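Local coordinates for SAM-dependent O-methyltransferase (Thermotoga maritima, PDB 1O54), which probably methylates N1 of adenosine 58 in tRNA with S-adenosyl-L-methionine as methyl donor, working as a homotetramer, at residues Glu57-Glu65 against Lys74-Leu82. Residues are numbered along the deposited sequence; the frame is centred on the assembly and turned at random.
Sequences EVFEKGPGE and KGYILIPSL
Ile77 meets the Glu57-Glu65 segment with both its backbone and its side chain. Gly64 and Glu65 form a G1 beta bulge opposite Ile77 of strand 74-78, just before strand 66-68, the edge strand within this chain of the small antiparallel sheet in its N-terminal part. Two backbone bonds join the segments, and both belong to Ile77: Gly64 N gives its hydrogen to Ile77 O at 2.7 Å, nearly straight at 176°, and Ile77 N donates to Glu65 O at 2.9 Å. Pro63 CA, 3.4 Å from Ile77 O, adds a CA-H...O contact to that same oxygen. A type II turn from Gly62 to Glu65, closed by the bond from Glu65 N to Gly62 O, brings Gly64 and Glu65 to these positions. Glu65 contributes through its backbone; its carboxylate atom OE2 is hydrogen-bonded to ND1 of His11. A side chain on Gly64 would collide with the carbonyl oxygen of Pro63.

The Ile77 side chain packs against the preceding type I turn, Val58 to Lys61. With CG1 anti to its own carbonyl carbon (chi1 -60°), the long branch runs out to Lys61, whose CB lies only 3.4 Å from Ile77 CD1, a tight carbon contact. CG2, the other branch, lies 4.2 Å from Val58 CG1, the two side chains running alongside one another but pointing opposite ways; Leu28 of strand 25-30 also touches Ile77. Replacing Ile77 by an alanine removes CG1, CG2 and CD1 and is likely to open a gap against Val58 and the first Lys61 carbons, leaving the turn less well packed.

Further along, CB and CG of the Pro63 ring meet Ile79 CG1, CG at 3.8 Å, and CG also nears CD1. Tyr76, whose hydroxyl bonds Arg272 O of the second subunit, brings its ring edge to the turn, with Gly64 O near the ring plane, 3.7 Å from Tyr76 CD2.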
ATOM      1  N   GLU A  57     -15.580 -42.138   6.537  1.00 34.17           N
ATOM      2  CA  GLU A  57     -14.124 -42.331   6.518  1.00 34.06           C
ATOM      3  C   GLU A  57     -13.402 -41.398   7.456  1.00 32.17           C
ATOM      4  O   GLU A  57     -12.385 -41.760   8.030  1.00 30.99           O
ATOM      5  CB  GLU A  57     -13.554 -42.122   5.108  1.00 35.07           C
ATOM      6  CG  GLU A  57     -14.085 -43.075   4.050  1.00 38.48           C
ATOM      7  CD  GLU A  57     -13.260 -43.036   2.765  1.00 44.05           C
ATOM      8  OE1 GLU A  57     -12.012 -43.065   2.856  1.00 48.39           O
ATOM      9  OE2 GLU A  57     -13.852 -42.995   1.663  1.00 48.53           O
ATOM     10  N   VAL A  58     -13.906 -40.169   7.588  1.00 30.49           N
ATOM     11  CA  VAL A  58     -13.280 -39.193   8.432  1.00 28.94           C
ATOM     12  C   VAL A  58     -13.234 -39.648   9.888  1.00 28.35           C
ATOM     13  O   VAL A  58     -12.247 -39.391  10.570  1.00 26.96           O
ATOM     14  CB  VAL A  58     -13.960 -37.801   8.311  1.00 29.65           C
ATOM     15  CG1 VAL A  58     -13.321 -36.831   9.246  1.00 27.31           C
ATOM     16  CG2 VAL A  58     -13.864 -37.311   6.865  1.00 30.76           C
ATOM     17  N   PHE A  59     -14.276 -40.351  10.349  1.00 27.86           N
ATOM     18  CA  PHE A  59     -14.281 -40.846  11.733  1.00 28.23           C
ATOM     19  C   PHE A  59     -13.167 -41.877  12.001  1.00 28.46           C
ATOM     20  O   PHE A  59     -12.819 -42.127  13.163  1.00 29.48           O
ATOM     21  CB  PHE A  59     -15.613 -41.472  12.112  1.00 27.83           C
ATOM     22  CG  PHE A  59     -16.772 -40.529  12.040  1.00 27.96           C
ATOM     23  CD1 PHE A  59     -17.730 -40.674  11.063  1.00 29.26           C
ATOM     24  CD2 PHE A  59     -16.900 -39.494  12.944  1.00 31.73           C
ATOM     25  CE1 PHE A  59     -18.821 -39.802  10.984  1.00 29.89           C
ATOM     26  CE2 PHE A  59     -17.994 -38.601  12.860  1.00 32.54           C
ATOM     27  CZ  PHE A  59     -18.958 -38.781  11.880  1.00 30.96           C
ATOM     28  N   GLU A  60     -12.627 -42.465  10.943  1.00 28.34           N
ATOM     29  CA  GLU A  60     -11.531 -43.455  11.072  1.00 28.98           C
ATOM     30  C   GLU A  60     -10.166 -42.871  10.795  1.00 30.09           C
ATOM     31  O   GLU A  60      -9.196 -43.629  10.607  1.00 29.65           O
ATOM     32  CB  GLU A  60     -11.749 -44.585  10.100  1.00 28.73           C
ATOM     33  CG  GLU A  60     -13.158 -45.116  10.057  1.00 30.32           C
ATOM     34  CD  GLU A  60     -13.618 -45.641  11.410  1.00 29.48           C
ATOM     35  OE1 GLU A  60     -12.968 -45.386  12.455  1.00 31.70           O
ATOM     36  OE2 GLU A  60     -14.639 -46.288  11.411  1.00 34.69           O
ATOM     37  N   LYS A  61     -10.113 -41.536  10.722  1.00 29.72           N
ATOM     38  CA  LYS A  61      -8.890 -40.804  10.439  1.00 31.07           C
ATOM     39  C   LYS A  61      -8.718 -39.788  11.556  1.00 30.95           C
ATOM     40  O   LYS A  61      -9.287 -39.951  12.644  1.00 33.56           O
ATOM     41  CB  LYS A  61      -8.991 -40.140   9.060  1.00 31.00           C
ATOM     42  CG  LYS A  61      -9.310 -41.093   7.902  1.00 34.04           C
ATOM     43  CD  LYS A  61      -8.090 -41.494   7.115  1.00 37.88           C
ATOM     44  CE  LYS A  61      -8.452 -42.090   5.747  1.00 40.43           C
ATOM     45  NZ  LYS A  61      -7.281 -41.998   4.823  1.00 43.10           N
ATOM     46  N   GLY A  62      -7.964 -38.726  11.324  1.00 29.33           N
ATOM     47  CA  GLY A  62      -7.623 -37.761  12.364  1.00 28.72           C
ATOM     48  C   GLY A  62      -7.101 -36.506  11.676  1.00 27.76           C
ATOM     49  O   GLY A  62      -6.859 -36.557  10.464  1.00 26.29           O
ATOM     50  N   PRO A  63      -6.940 -35.386  12.383  1.00 27.44           N
ATOM     51  CA  PRO A  63      -6.416 -34.199  11.748  1.00 26.82           C
ATOM     52  C   PRO A  63      -5.016 -34.441  11.200  1.00 26.04           C
ATOM     53  O   PRO A  63      -4.178 -35.088  11.866  1.00 25.49           O
ATOM     54  CB  PRO A  63      -6.416 -33.154  12.871  1.00 28.57           C
ATOM     55  CG  PRO A  63      -7.329 -33.690  13.860  1.00 28.90           C
ATOM     56  CD  PRO A  63      -7.253 -35.129  13.805  1.00 29.40           C
ATOM     57  N   GLY A  64      -4.791 -33.936   9.994  1.00 24.47           N
ATOM     58  CA  GLY A  64      -3.523 -34.050   9.321  1.00 24.21           C
ATOM     59  C   GLY A  64      -3.461 -35.270   8.431  1.00 24.10           C
ATOM     60  O   GLY A  64      -2.524 -35.408   7.681  1.00 25.22           O
ATOM     61  N   GLU A  65      -4.458 -36.136   8.507  1.00 24.82           N
ATOM     62  CA  GLU A  65      -4.490 -37.328   7.658  1.00 24.39           C
ATOM     63  C   GLU A  65      -5.172 -37.070   6.310  1.00 25.87           C
ATOM     64  O   GLU A  65      -6.003 -36.173   6.169  1.00 25.73           O
ATOM     65  CB  GLU A  65      -5.188 -38.486   8.378  1.00 25.12           C
ATOM     66  CG  GLU A  65      -4.482 -38.954   9.632  1.00 26.55           C
ATOM     67  CD  GLU A  65      -5.145 -40.179  10.272  1.00 30.65           C
ATOM     68  OE1 GLU A  65      -5.680 -41.060   9.559  1.00 34.40           O
ATOM     69  OE2 GLU A  65      -5.131 -40.262  11.492  1.00 35.37           O
ATOM     70  N   LYS A  74      -6.707 -36.189  -3.765  1.00 36.42           N
ATOM     71  CA  LYS A  74      -6.157 -36.226  -2.409  1.00 35.59           C
ATOM     72  C   LYS A  74      -6.491 -34.939  -1.654  1.00 33.74           C
ATOM     73  O   LYS A  74      -6.148 -33.827  -2.097  1.00 33.05           O
ATOM     74  CB  LYS A  74      -4.624 -36.399  -2.468  1.00 36.30           C
ATOM     75  CG  LYS A  74      -3.947 -36.611  -1.101  1.00 39.25           C
ATOM     76  CD  LYS A  74      -2.411 -36.669  -1.208  1.00 42.56           C
ATOM     77  CE  LYS A  74      -1.824 -35.289  -1.453  1.00 44.65           C
ATOM     78  NZ  LYS A  74      -0.348 -35.291  -1.527  1.00 48.83           N
ATOM     79  N   GLY A  75      -7.135 -35.089  -0.501  1.00 31.30           N
ATOM     80  CA  GLY A  75      -7.336 -33.971   0.411  1.00 30.28           C
ATOM     81  C   GLY A  75      -6.827 -34.299   1.793  1.00 28.94           C
ATOM     82  O   GLY A  75      -6.438 -35.426   2.066  1.00 28.39           O
ATOM     83  N   TYR A  76      -6.843 -33.303   2.664  1.00 26.66           N
ATOM     84  CA  TYR A  76      -6.418 -33.462   4.048  1.00 25.44           C
ATOM     85  C   TYR A  76      -7.506 -33.010   5.012  1.00 24.77           C
ATOM     86  O   TYR A  76      -8.185 -32.014   4.779  1.00 25.45           O
ATOM     87  CB  TYR A  76      -5.161 -32.627   4.266  1.00 25.22           C
ATOM     88  CG  TYR A  76      -3.971 -33.215   3.585  1.00 26.88           C
ATOM     89  CD1 TYR A  76      -3.585 -32.783   2.322  1.00 28.57           C
ATOM     90  CD2 TYR A  76      -3.216 -34.200   4.208  1.00 27.23           C
ATOM     91  CE1 TYR A  76      -2.462 -33.322   1.707  1.00 30.27           C
ATOM     92  CE2 TYR A  76      -2.108 -34.753   3.598  1.00 29.68           C
ATOM     93  CZ  TYR A  76      -1.738 -34.308   2.342  1.00 29.43           C
ATOM     94  OH  TYR A  76      -0.623 -34.855   1.748  1.00 31.07           O
ATOM     95  N   ILE A  77      -7.625 -33.713   6.143  1.00 23.87           N
ATOM     96  CA  ILE A  77      -8.601 -33.375   7.193  1.00 23.63           C
ATOM     97  C   ILE A  77      -7.935 -32.437   8.165  1.00 24.00           C
ATOM     98  O   ILE A  77      -6.830 -32.724   8.676  1.00 24.45           O
ATOM     99  CB  ILE A  77      -9.017 -34.673   7.952  1.00 23.53           C
ATOM    100  CG1 ILE A  77      -9.666 -35.688   7.006  1.00 24.55           C
ATOM    101  CG2 ILE A  77      -9.953 -34.343   9.112  1.00 24.79           C
ATOM    102  CD1 ILE A  77      -9.546 -37.147   7.505  1.00 26.12           C
ATOM    103  N   LEU A  78      -8.595 -31.302   8.418  1.00 24.85           N
ATOM    104  CA  LEU A  78      -8.085 -30.260   9.293  1.00 26.33           C
ATOM    105  C   LEU A  78      -9.177 -29.833  10.267  1.00 26.94           C
ATOM    106  O   LEU A  78     -10.369 -30.040  10.011  1.00 28.03           O
ATOM    107  CB  LEU A  78      -7.593 -29.035   8.491  1.00 25.84           C
ATOM    108  CG  LEU A  78      -6.520 -29.320   7.420  1.00 27.10           C
ATOM    109  CD1 LEU A  78      -6.224 -28.092   6.622  1.00 29.93           C
ATOM    110  CD2 LEU A  78      -5.211 -29.879   8.017  1.00 29.74           C
ATOM    111  N   ILE A  79      -8.740 -29.240  11.370  1.00 27.99           N
ATOM    112  CA  ILE A  79      -9.633 -28.649  12.330  1.00 29.49           C
ATOM    113  C   ILE A  79      -9.687 -27.179  11.904  1.00 28.53           C
ATOM    114  O   ILE A  79      -8.665 -26.519  11.831  1.00 28.53           O
ATOM    115  CB  ILE A  79      -9.093 -28.745  13.766  1.00 30.81           C
ATOM    116  CG1 ILE A  79      -8.926 -30.212  14.211  1.00 34.37           C
ATOM    117  CG2 ILE A  79     -10.044 -28.021  14.718  1.00 32.11           C
ATOM    118  CD1 ILE A  79     -10.144 -31.046  14.099  1.00 35.37           C
ATOM    119  N   PRO A  80     -10.858 -26.658  11.610  1.00 28.80           N
ATOM    120  CA  PRO A  80     -10.956 -25.249  11.213  1.00 27.79           C
ATOM    121  C   PRO A  80     -10.520 -24.301  12.316  1.00 27.05           C
ATOM    122  O   PRO A  80     -10.770 -24.542  13.512  1.00 27.32           O
ATOM    123  CB  PRO A  80     -12.454 -25.038  10.927  1.00 29.38           C
ATOM    124  CG  PRO A  80     -13.124 -26.275  11.234  1.00 31.27           C
ATOM    125  CD  PRO A  80     -12.154 -27.307  11.698  1.00 29.44           C
ATOM    126  N   SER A  81      -9.881 -23.233  11.893  1.00 25.69           N
ATOM    127  CA  SER A  81      -9.537 -22.133  12.805  1.00 25.40           C
ATOM    128  C   SER A  81     -10.744 -21.204  12.905  1.00 24.41           C
ATOM    129  O   SER A  81     -11.690 -21.276  12.117  1.00 24.95           O
ATOM    130  CB  SER A  81      -8.328 -21.345  12.297  1.00 25.69           C
ATOM    131  OG  SER A  81      -8.601 -20.774  11.024  1.00 25.51           O
ATOM    132  N   LEU A  82     -10.668 -20.277  13.851  1.00 23.78           N
ATOM    133  CA  LEU A  82     -11.669 -19.242  13.937  1.00 24.08           C
ATOM    134  C   LEU A  82     -11.686 -18.439  12.651  1.00 23.63           C
ATOM    135  O   LEU A  82     -12.740 -18.162  12.141  1.00 23.44           O
ATOM    136  CB  LEU A  82     -11.394 -18.389  15.158  1.00 25.06           C
ATOM    137  CG  LEU A  82     -12.364 -17.234  15.363  1.00 25.31           C
ATOM    138  CD1 LEU A  82     -13.782 -17.725  15.461  1.00 24.95           C
ATOM    139  CD2 LEU A  82     -11.991 -16.429  16.587  1.00 26.21           C
TER